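Local coordinates for protein complement C1r subcomponent (Homo sapiens, PDB 6F1D) that acts as a serine protease of the C1 complex of complement, its calcium-binding CUB2 domain probably taking part in the interaction with C1s, at residues Y62-I74 against L86-D100. Numbering follows the deposited sequence.
Sequences YDQLQIYANGKNI and LDTSSNAVDLLFFTD. With CA (calcium ion), chain B.
Tyr62 lies alongside Asp100, its CB 3.5 Å from Asp100 OD2, where two antiparallel strands run out into a calcium site. Asp63 grips the calcium ion with both carboxylate oxygens, and Asp100 adds OD1; Glu53 and Ser102 complete the protein ligands. Asp63 OD1 also accepts from Asp100 N at 2.9 Å, met from above the carboxylate plane, so one oxygen ties together the two loops that continue the strands and holds the metal. Tyr24 OH hydrogen-bonds to Asp63 OD2.

From Gln64 to Ala69 the segment runs antiparallel to Val93–Phe98: the pairs Gln64–Phe98, Gln66–Leu96 and Tyr68–Asp94, hydrogen-bonded N-H to O both ways, alternate with the non-hydrogen-bonded Leu65–Phe97, Ile67–Leu95 and Ala69–Val93. The bent chain of Gln64 (chi2 81°) brings OE1 to 3.4 Å from Phe98 CB, while NE2 bonds to Cys60 O. Leu65, with CG anti to the backbone N (chi1 179°), rests CD1 against Phe97 CB, 4.0 Å away, the side chains crossing at about a right angle. Both strands belong to one sheet of the CUB beta-sandwich; side chains of the non-hydrogen-bonded pairs face inward, those of the hydrogen-bonded pairs line the outer face. There Gln66 extends so that OE1 meets the edge of the Phe98 ring, amide and ring planes 71° apart, and takes a 2.8 Å hydrogen bond from Tyr68 OH, which comes from above the amide plane although OE1 lies in the plane of the Tyr68 ring. A leucine at Gln66 would probably leave the Tyr68 hydroxyl without this acceptor and the Phe98 edge without its polar neighbour. Ile67 reaches tip to tip toward Leu86 of the opposing sheet, CD1 to CD1 3.9 Å. Ala69 begins a type I' turn and sets its CB against Thr88 and Ser90. Asn70 N donates to Ala92 O at 2.7 Å, which also accepts from Ser90 OG.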
ATOM      1  N   TYR A  62       0.983  -4.604 -14.823  1.00 19.88           N
ATOM      2  CA  TYR A  62       0.706  -3.213 -15.186  1.00 19.55           C
ATOM      3  C   TYR A  62       1.067  -2.294 -14.038  1.00 19.21           C
ATOM      4  O   TYR A  62       1.999  -1.491 -14.134  1.00 18.01           O
ATOM      5  CB  TYR A  62      -0.773  -3.064 -15.538  1.00 25.99           C
ATOM      6  CG  TYR A  62      -1.196  -3.822 -16.789  1.00 24.60           C
ATOM      7  CD1 TYR A  62      -2.349  -4.604 -16.795  1.00 22.58           C
ATOM      8  CD2 TYR A  62      -0.442  -3.755 -17.973  1.00 32.36           C
ATOM      9  CE1 TYR A  62      -2.742  -5.277 -17.909  1.00 24.53           C
ATOM     10  CE2 TYR A  62      -0.843  -4.438 -19.094  1.00 29.37           C
ATOM     11  CZ  TYR A  62      -2.010  -5.183 -19.052  1.00 26.01           C
ATOM     12  OH  TYR A  62      -2.406  -5.868 -20.168  1.00 27.97           O
ATOM     13  N   ASP A  63       0.318  -2.396 -12.955  1.00 16.94           N
ATOM     14  CA  ASP A  63       0.479  -1.560 -11.776  1.00 19.75           C
ATOM     15  C   ASP A  63       0.739  -2.511 -10.627  1.00 18.67           C
ATOM     16  O   ASP A  63       0.261  -3.644 -10.671  1.00 16.15           O
ATOM     17  CB  ASP A  63      -0.796  -0.721 -11.448  1.00 15.34           C
ATOM     18  CG  ASP A  63      -1.295   0.091 -12.623  1.00 18.13           C
ATOM     19  OD1 ASP A  63      -0.512   0.391 -13.546  1.00 18.46           O
ATOM     20  OD2 ASP A  63      -2.502   0.425 -12.640  1.00 16.80           O
ATOM     21  N   GLN A  64       1.492  -2.068  -9.604  1.00 16.91           N
ATOM     22  CA  GLN A  64       1.821  -2.977  -8.503  1.00 19.66           C
ATOM     23  C   GLN A  64       1.802  -2.221  -7.199  1.00 13.35           C
ATOM     24  O   GLN A  64       2.352  -1.116  -7.132  1.00 19.12           O
ATOM     25  CB  GLN A  64       3.225  -3.604  -8.638  1.00 18.30           C
ATOM     26  CG  GLN A  64       3.475  -4.352  -9.940  1.00 20.55           C
ATOM     27  CD  GLN A  64       3.850  -3.432 -11.125  1.00 22.87           C
ATOM     28  OE1 GLN A  64       4.470  -2.394 -10.946  1.00 23.29           O
ATOM     29  NE2 GLN A  64       3.520  -3.871 -12.348  1.00 20.72           N
ATOM     30  N   LEU A  65       1.277  -2.849  -6.147  1.00 16.95           N
ATOM     31  CA  LEU A  65       1.487  -2.379  -4.770  1.00 15.61           C
ATOM     32  C   LEU A  65       2.396  -3.388  -4.053  1.00 17.45           C
ATOM     33  O   LEU A  65       2.044  -4.563  -3.926  1.00 19.08           O
ATOM     34  CB  LEU A  65       0.154  -2.235  -4.030  1.00 16.55           C
ATOM     35  CG  LEU A  65       0.326  -1.771  -2.571  1.00 18.15           C
ATOM     36  CD1 LEU A  65       1.013  -0.386  -2.615  1.00 16.50           C
ATOM     37  CD2 LEU A  65      -1.064  -1.646  -1.899  1.00 22.31           C
ATOM     38  N   GLN A  66       3.580  -2.958  -3.632  1.00 16.94           N
ATOM     39  CA  GLN A  66       4.544  -3.845  -2.994  1.00 15.81           C
ATOM     40  C   GLN A  66       4.689  -3.408  -1.547  1.00 17.97           C
ATOM     41  O   GLN A  66       4.705  -2.210  -1.267  1.00 19.07           O
ATOM     42  CB  GLN A  66       5.901  -3.774  -3.685  1.00 19.46           C
ATOM     43  CG  GLN A  66       5.833  -3.838  -5.166  1.00 30.39           C
ATOM     44  CD  GLN A  66       7.201  -3.901  -5.760  1.00 40.02           C
ATOM     45  OE1 GLN A  66       8.185  -3.446  -5.145  1.00 33.25           O
ATOM     46  NE2 GLN A  66       7.292  -4.456  -6.959  1.00 36.09           N
ATOM     47  N   ILE A  67       4.745  -4.368  -0.633  1.00 15.92           N
ATOM     48  CA  ILE A  67       4.803  -4.071   0.796  1.00 19.61           C
ATOM     49  C   ILE A  67       6.056  -4.701   1.390  1.00 19.98           C
ATOM     50  O   ILE A  67       6.341  -5.877   1.139  1.00 18.44           O
ATOM     51  CB  ILE A  67       3.542  -4.572   1.511  1.00 21.85           C
ATOM     52  CG1 ILE A  67       2.311  -3.953   0.818  1.00 21.94           C
ATOM     53  CG2 ILE A  67       3.665  -4.282   3.015  1.00 21.58           C
ATOM     54  CD1 ILE A  67       0.974  -4.090   1.555  1.00 25.66           C
ATOM     55  N   TYR A  68       6.802  -3.912   2.174  1.00 16.16           N
ATOM     56  CA  TYR A  68       8.070  -4.313   2.776  1.00 17.34           C
ATOM     57  C   TYR A  68       7.956  -4.119   4.275  1.00 19.92           C
ATOM     58  O   TYR A  68       7.405  -3.115   4.740  1.00 20.39           O
ATOM     59  CB  TYR A  68       9.237  -3.489   2.276  1.00 20.46           C
ATOM     60  CG  TYR A  68       9.496  -3.723   0.818  1.00 18.04           C
ATOM     61  CD1 TYR A  68       8.747  -3.039  -0.144  1.00 26.63           C
ATOM     62  CD2 TYR A  68      10.419  -4.639   0.403  1.00 23.11           C
ATOM     63  CE1 TYR A  68       8.977  -3.271  -1.532  1.00 25.08           C
ATOM     64  CE2 TYR A  68      10.671  -4.875  -0.989  1.00 29.88           C
ATOM     65  CZ  TYR A  68       9.918  -4.179  -1.925  1.00 29.03           C
ATOM     66  OH  TYR A  68      10.100  -4.380  -3.267  1.00 36.91           O
ATOM     67  N   ALA A  69       8.444  -5.082   5.026  1.00 20.16           N
ATOM     68  CA  ALA A  69       8.468  -4.985   6.481  1.00 23.06           C
ATOM     69  C   ALA A  69       9.923  -5.067   6.876  1.00 25.70           C
ATOM     70  O   ALA A  69      10.566  -6.101   6.676  1.00 29.79           O
ATOM     71  CB  ALA A  69       7.653  -6.087   7.145  1.00 29.97           C
ATOM     72  N   ASN A  70      10.422  -3.972   7.431  1.00 36.67           N
ATOM     73  CA  ASN A  70      11.841  -3.791   7.725  1.00 40.28           C
ATOM     74  C   ASN A  70      12.713  -4.293   6.578  1.00 35.45           C
ATOM     75  O   ASN A  70      13.674  -5.029   6.759  1.00 36.00           O
ATOM     76  CB  ASN A  70      12.204  -4.456   9.036  1.00 54.99           C
ATOM     77  CG  ASN A  70      13.013  -3.535   9.922  1.00 71.80           C
ATOM     78  OD1 ASN A  70      13.847  -2.765   9.423  1.00 69.23           O
ATOM     79  ND2 ASN A  70      12.753  -3.574  11.231  1.00 75.15           N
ATOM     80  N   GLY A  71      12.344  -3.904   5.372  1.00 31.87           N
ATOM     81  CA  GLY A  71      13.163  -4.208   4.229  1.00 32.46           C
ATOM     82  C   GLY A  71      12.896  -5.543   3.555  1.00 38.72           C
ATOM     83  O   GLY A  71      13.434  -5.777   2.467  1.00 31.79           O
ATOM     84  N   LYS A  72      12.085  -6.420   4.145  1.00 26.88           N
ATOM     85  CA  LYS A  72      11.811  -7.727   3.562  1.00 26.06           C
ATOM     86  C   LYS A  72      10.489  -7.656   2.802  1.00 25.61           C
ATOM     87  O   LYS A  72       9.504  -7.142   3.331  1.00 24.85           O
ATOM     88  CB  LYS A  72      11.740  -8.787   4.656  1.00 30.03           C
ATOM     89  CG  LYS A  72      11.214 -10.122   4.202  1.00 44.50           C
ATOM     90  CD  LYS A  72      10.345 -10.742   5.303  1.00 58.11           C
ATOM     91  CE  LYS A  72      10.197 -12.238   5.119  1.00 64.94           C
ATOM     92  NZ  LYS A  72       9.155 -12.536   4.099  1.00 67.37           N
ATOM     93  N   ASN A  73      10.472  -8.153   1.560  1.00 26.97           N
ATOM     94  CA  ASN A  73       9.262  -8.088   0.740  1.00 28.17           C
ATOM     95  C   ASN A  73       8.219  -9.055   1.300  1.00 30.30           C
ATOM     96  O   ASN A  73       8.451 -10.264   1.351  1.00 25.61           O
ATOM     97  CB  ASN A  73       9.604  -8.443  -0.707  1.00 34.54           C
ATOM     98  CG  ASN A  73       8.431  -8.269  -1.655  1.00 47.91           C
ATOM     99  OD1 ASN A  73       7.304  -8.632  -1.339  1.00 41.73           O
ATOM    100  ND2 ASN A  73       8.698  -7.706  -2.831  1.00 56.25           N
ATOM    101  N   ILE A  74       7.069  -8.547   1.696  1.00 22.79           N
ATOM    102  CA  ILE A  74       6.021  -9.433   2.219  1.00 30.25           C
ATOM    103  C   ILE A  74       4.789  -9.459   1.315  1.00 38.65           C
ATOM    104  O   ILE A  74       3.713  -9.813   1.773  1.00 41.64           O
ATOM    105  CB  ILE A  74       5.619  -9.063   3.659  1.00 23.71           C
ATOM    106  CG1 ILE A  74       5.026  -7.642   3.704  1.00 24.32           C
ATOM    107  CG2 ILE A  74       6.817  -9.216   4.622  1.00 30.88           C
ATOM    108  CD1 ILE A  74       4.433  -7.274   5.013  1.00 33.74           C
ATOM    109  N   LEU A  86      -2.592  -7.736   7.426  1.00 27.21           N
ATOM    110  CA  LEU A  86      -1.173  -8.034   7.587  1.00 33.10           C
ATOM    111  C   LEU A  86      -0.703  -7.666   8.984  1.00 35.54           C
ATOM    112  O   LEU A  86      -0.757  -6.499   9.380  1.00 33.85           O
ATOM    113  CB  LEU A  86      -0.342  -7.292   6.549  1.00 28.89           C
ATOM    114  CG  LEU A  86      -0.633  -7.821   5.160  1.00 32.83           C
ATOM    115  CD1 LEU A  86      -0.016  -6.901   4.106  1.00 40.19           C
ATOM    116  CD2 LEU A  86      -0.086  -9.236   5.083  1.00 43.09           C
ATOM    117  N   ASP A  87      -0.233  -8.657   9.717  1.00 31.34           N
ATOM    118  CA  ASP A  87       0.512  -8.448  10.945  1.00 28.70           C
ATOM    119  C   ASP A  87       1.998  -8.514  10.594  1.00 33.27           C
ATOM    120  O   ASP A  87       2.537  -9.600  10.381  1.00 35.60           O
ATOM    121  CB  ASP A  87       0.138  -9.509  11.976  1.00 36.75           C
ATOM    122  CG  ASP A  87       1.069  -9.498  13.190  1.00 47.81           C
ATOM    123  OD1 ASP A  87       1.961  -8.608  13.289  1.00 54.73           O
ATOM    124  OD2 ASP A  87       0.887 -10.370  14.062  1.00 51.35           O
ATOM    125  N   THR A  88       2.663  -7.367  10.585  1.00 29.25           N
ATOM    126  CA  THR A  88       3.995  -7.274  10.006  1.00 30.08           C
ATOM    127  C   THR A  88       5.128  -7.641  10.950  1.00 37.20           C
ATOM    128  O   THR A  88       6.265  -7.727  10.489  1.00 36.75           O
ATOM    129  CB  THR A  88       4.260  -5.860   9.514  1.00 28.52           C
ATOM    130  OG1 THR A  88       4.376  -5.000  10.654  1.00 30.76           O
ATOM    131  CG2 THR A  88       3.156  -5.383   8.561  1.00 31.31           C
ATOM    132  N   SER A  89       4.866  -7.808  12.252  1.00 28.82           N
ATOM    133  CA  SER A  89       5.906  -7.995  13.264  1.00 36.27           C
ATOM    134  C   SER A  89       7.049  -6.983  13.146  1.00 31.10           C
ATOM    135  O   SER A  89       8.193  -7.279  13.477  1.00 45.61           O
ATOM    136  CB  SER A  89       6.459  -9.420  13.220  1.00 45.85           C
ATOM    137  OG  SER A  89       5.453 -10.326  13.635  1.00 58.11           O
ATOM    138  N   SER A  90       6.739  -5.764  12.736  1.00 31.89           N
ATOM    139  CA  SER A  90       7.771  -4.786  12.438  1.00 30.29           C
ATOM    140  C   SER A  90       7.312  -3.401  12.863  1.00 28.02           C
ATOM    141  O   SER A  90       6.127  -3.093  12.799  1.00 26.37           O
ATOM    142  CB  SER A  90       8.067  -4.765  10.931  1.00 27.32           C
ATOM    143  OG  SER A  90       9.112  -3.857  10.651  1.00 37.30           O
ATOM    144  N   ASN A  91       8.257  -2.547  13.247  1.00 23.64           N
ATOM    145  CA  ASN A  91       7.959  -1.135  13.451  1.00 22.78           C
ATOM    146  C   ASN A  91       8.282  -0.265  12.238  1.00 23.19           C
ATOM    147  O   ASN A  91       8.197   0.957  12.344  1.00 26.52           O
ATOM    148  CB  ASN A  91       8.719  -0.608  14.674  1.00 28.86           C
ATOM    149  CG  ASN A  91      10.209  -0.564  14.445  1.00 39.43           C
ATOM    150  OD1 ASN A  91      10.760  -1.435  13.789  1.00 40.50           O
ATOM    151  ND2 ASN A  91      10.869   0.460  14.970  1.00 45.03           N
ATOM    152  N   ALA A  92       8.656  -0.857  11.099  1.00 26.86           N
ATOM    153  CA  ALA A  92       9.079  -0.106   9.908  1.00 24.14           C
ATOM    154  C   ALA A  92       8.484  -0.796   8.696  1.00 22.17           C
ATOM    155  O   ALA A  92       8.870  -1.925   8.379  1.00 28.09           O
ATOM    156  CB  ALA A  92      10.602  -0.066   9.788  1.00 28.16           C
ATOM    157  N   VAL A  93       7.541  -0.140   8.038  1.00 19.11           N
ATOM    158  CA  VAL A  93       6.903  -0.684   6.839  1.00 17.59           C
ATOM    159  C   VAL A  93       7.106   0.304   5.694  1.00 18.19           C
ATOM    160  O   VAL A  93       7.130   1.520   5.917  1.00 18.59           O
ATOM    161  CB  VAL A  93       5.415  -0.955   7.121  1.00 18.39           C
ATOM    162  CG1 VAL A  93       4.611  -1.188   5.847  1.00 20.55           C
ATOM    163  CG2 VAL A  93       5.335  -2.184   8.077  1.00 21.13           C
ATOM    164  N   ASP A  94       7.312  -0.207   4.480  1.00 18.41           N
ATOM    165  CA  ASP A  94       7.276   0.668   3.314  1.00 21.44           C
ATOM    166  C   ASP A  94       6.304   0.077   2.305  1.00 25.13           C
ATOM    167  O   ASP A  94       6.266  -1.142   2.120  1.00 21.74           O
ATOM    168  CB  ASP A  94       8.645   0.828   2.686  1.00 28.77           C
ATOM    169  CG  ASP A  94       9.651   1.525   3.632  1.00 53.68           C
ATOM    170  OD1 ASP A  94       9.941   2.745   3.428  1.00 46.63           O
ATOM    171  OD2 ASP A  94      10.155   0.848   4.573  1.00 57.03           O
ATOM    172  N   LEU A  95       5.488   0.929   1.696  1.00 19.14           N
ATOM    173  CA  LEU A  95       4.660   0.558   0.548  1.00 16.66           C
ATOM    174  C   LEU A  95       5.172   1.297  -0.673  1.00 20.85           C
ATOM    175  O   LEU A  95       5.412   2.503  -0.613  1.00 24.80           O
ATOM    176  CB  LEU A  95       3.200   0.903   0.763  1.00 23.09           C
ATOM    177  CG  LEU A  95       2.607   0.151   1.951  1.00 31.69           C
ATOM    178  CD1 LEU A  95       2.718   1.075   3.130  1.00 24.11           C
ATOM    179  CD2 LEU A  95       1.158  -0.198   1.653  1.00 34.80           C
ATOM    180  N   LEU A  96       5.358   0.566  -1.758  1.00 15.45           N
ATOM    181  CA  LEU A  96       5.794   1.114  -3.028  1.00 14.66           C
ATOM    182  C   LEU A  96       4.624   0.876  -3.970  1.00 20.97           C
ATOM    183  O   LEU A  96       4.169  -0.255  -4.102  1.00 19.03           O
ATOM    184  CB  LEU A  96       7.036   0.395  -3.544  1.00 18.09           C
ATOM    185  CG  LEU A  96       8.319   0.478  -2.739  1.00 21.88           C
ATOM    186  CD1 LEU A  96       9.457  -0.037  -3.623  1.00 24.00           C
ATOM    187  CD2 LEU A  96       8.536   1.922  -2.287  1.00 20.77           C
ATOM    188  N   PHE A  97       4.105   1.928  -4.574  1.00 15.25           N
ATOM    189  CA  PHE A  97       3.028   1.797  -5.554  1.00 16.56           C
ATOM    190  C   PHE A  97       3.544   2.289  -6.904  1.00 19.62           C
ATOM    191  O   PHE A  97       3.879   3.473  -7.043  1.00 20.05           O
ATOM    192  CB  PHE A  97       1.827   2.627  -5.072  1.00 17.23           C
ATOM    193  CG  PHE A  97       0.581   2.486  -5.898  1.00 15.11           C
ATOM    194  CD1 PHE A  97      -0.180   3.605  -6.157  1.00 17.66           C
ATOM    195  CD2 PHE A  97       0.148   1.251  -6.355  1.00 17.51           C
ATOM    196  CE1 PHE A  97      -1.372   3.508  -6.918  1.00 18.60           C
ATOM    197  CE2 PHE A  97      -1.048   1.150  -7.105  1.00 20.91           C
ATOM    198  CZ  PHE A  97      -1.793   2.273  -7.361  1.00 14.98           C
ATOM    199  N   PHE A  98       3.576   1.402  -7.898  1.00 14.47           N
ATOM    200  CA  PHE A  98       4.021   1.727  -9.249  1.00 19.84           C
ATOM    201  C   PHE A  98       2.834   1.640 -10.192  1.00 20.72           C
ATOM    202  O   PHE A  98       2.085   0.663 -10.140  1.00 15.47           O
ATOM    203  CB  PHE A  98       5.058   0.728  -9.750  1.00 20.48           C
ATOM    204  CG  PHE A  98       6.311   0.647  -8.913  1.00 27.68           C
ATOM    205  CD1 PHE A  98       7.364   1.515  -9.146  1.00 34.37           C
ATOM    206  CD2 PHE A  98       6.454  -0.340  -7.938  1.00 30.41           C
ATOM    207  CE1 PHE A  98       8.537   1.437  -8.404  1.00 39.99           C
ATOM    208  CE2 PHE A  98       7.638  -0.434  -7.184  1.00 24.66           C
ATOM    209  CZ  PHE A  98       8.674   0.458  -7.423  1.00 29.30           C
ATOM    210  N   THR A  99       2.672   2.620 -11.065  1.00 15.42           N
ATOM    211  CA  THR A  99       1.577   2.531 -12.018  1.00 23.85           C
ATOM    212  C   THR A  99       2.102   2.850 -13.397  1.00 18.63           C
ATOM    213  O   THR A  99       3.056   3.629 -13.566  1.00 22.73           O
ATOM    214  CB  THR A  99       0.412   3.475 -11.683  1.00 21.64           C
ATOM    215  OG1 THR A  99       0.853   4.838 -11.812  1.00 20.46           O
ATOM    216  CG2 THR A  99      -0.034   3.284 -10.237  1.00 14.97           C
ATOM    217  N   ASP A 100       1.469   2.269 -14.394  1.00 19.69           N
ATOM    218  CA  ASP A 100       1.955   2.435 -15.753  1.00 20.17           C
ATOM    219  C   ASP A 100       1.209   3.586 -16.427  1.00 21.43           C
ATOM    220  O   ASP A 100       0.579   4.397 -15.754  1.00 23.40           O
ATOM    221  CB  ASP A 100       1.804   1.130 -16.535  1.00 22.08           C
ATOM    222  CG  ASP A 100       0.325   0.758 -16.811  1.00 27.47           C
ATOM    223  OD1 ASP A 100      -0.611   1.456 -16.338  1.00 20.54           O
ATOM    224  OD2 ASP A 100       0.105  -0.274 -17.507  1.00 29.42           O
TER
HETATM  225 CA    CA B 300      -2.479   1.373 -14.915  1.00 21.35          CA
HETATM  226  O   HOH W   1      10.976  -4.492  13.285  1.00 51.40           O
HETATM  227  O   HOH W   2      10.743  -1.479   5.174  1.00 40.77           O
HETATM  228  O   HOH W   3      -1.786   3.503 -14.301  1.00 19.31           O
HETATM  229  O   HOH W   4      -4.704   2.187 -14.002  1.00 19.73           O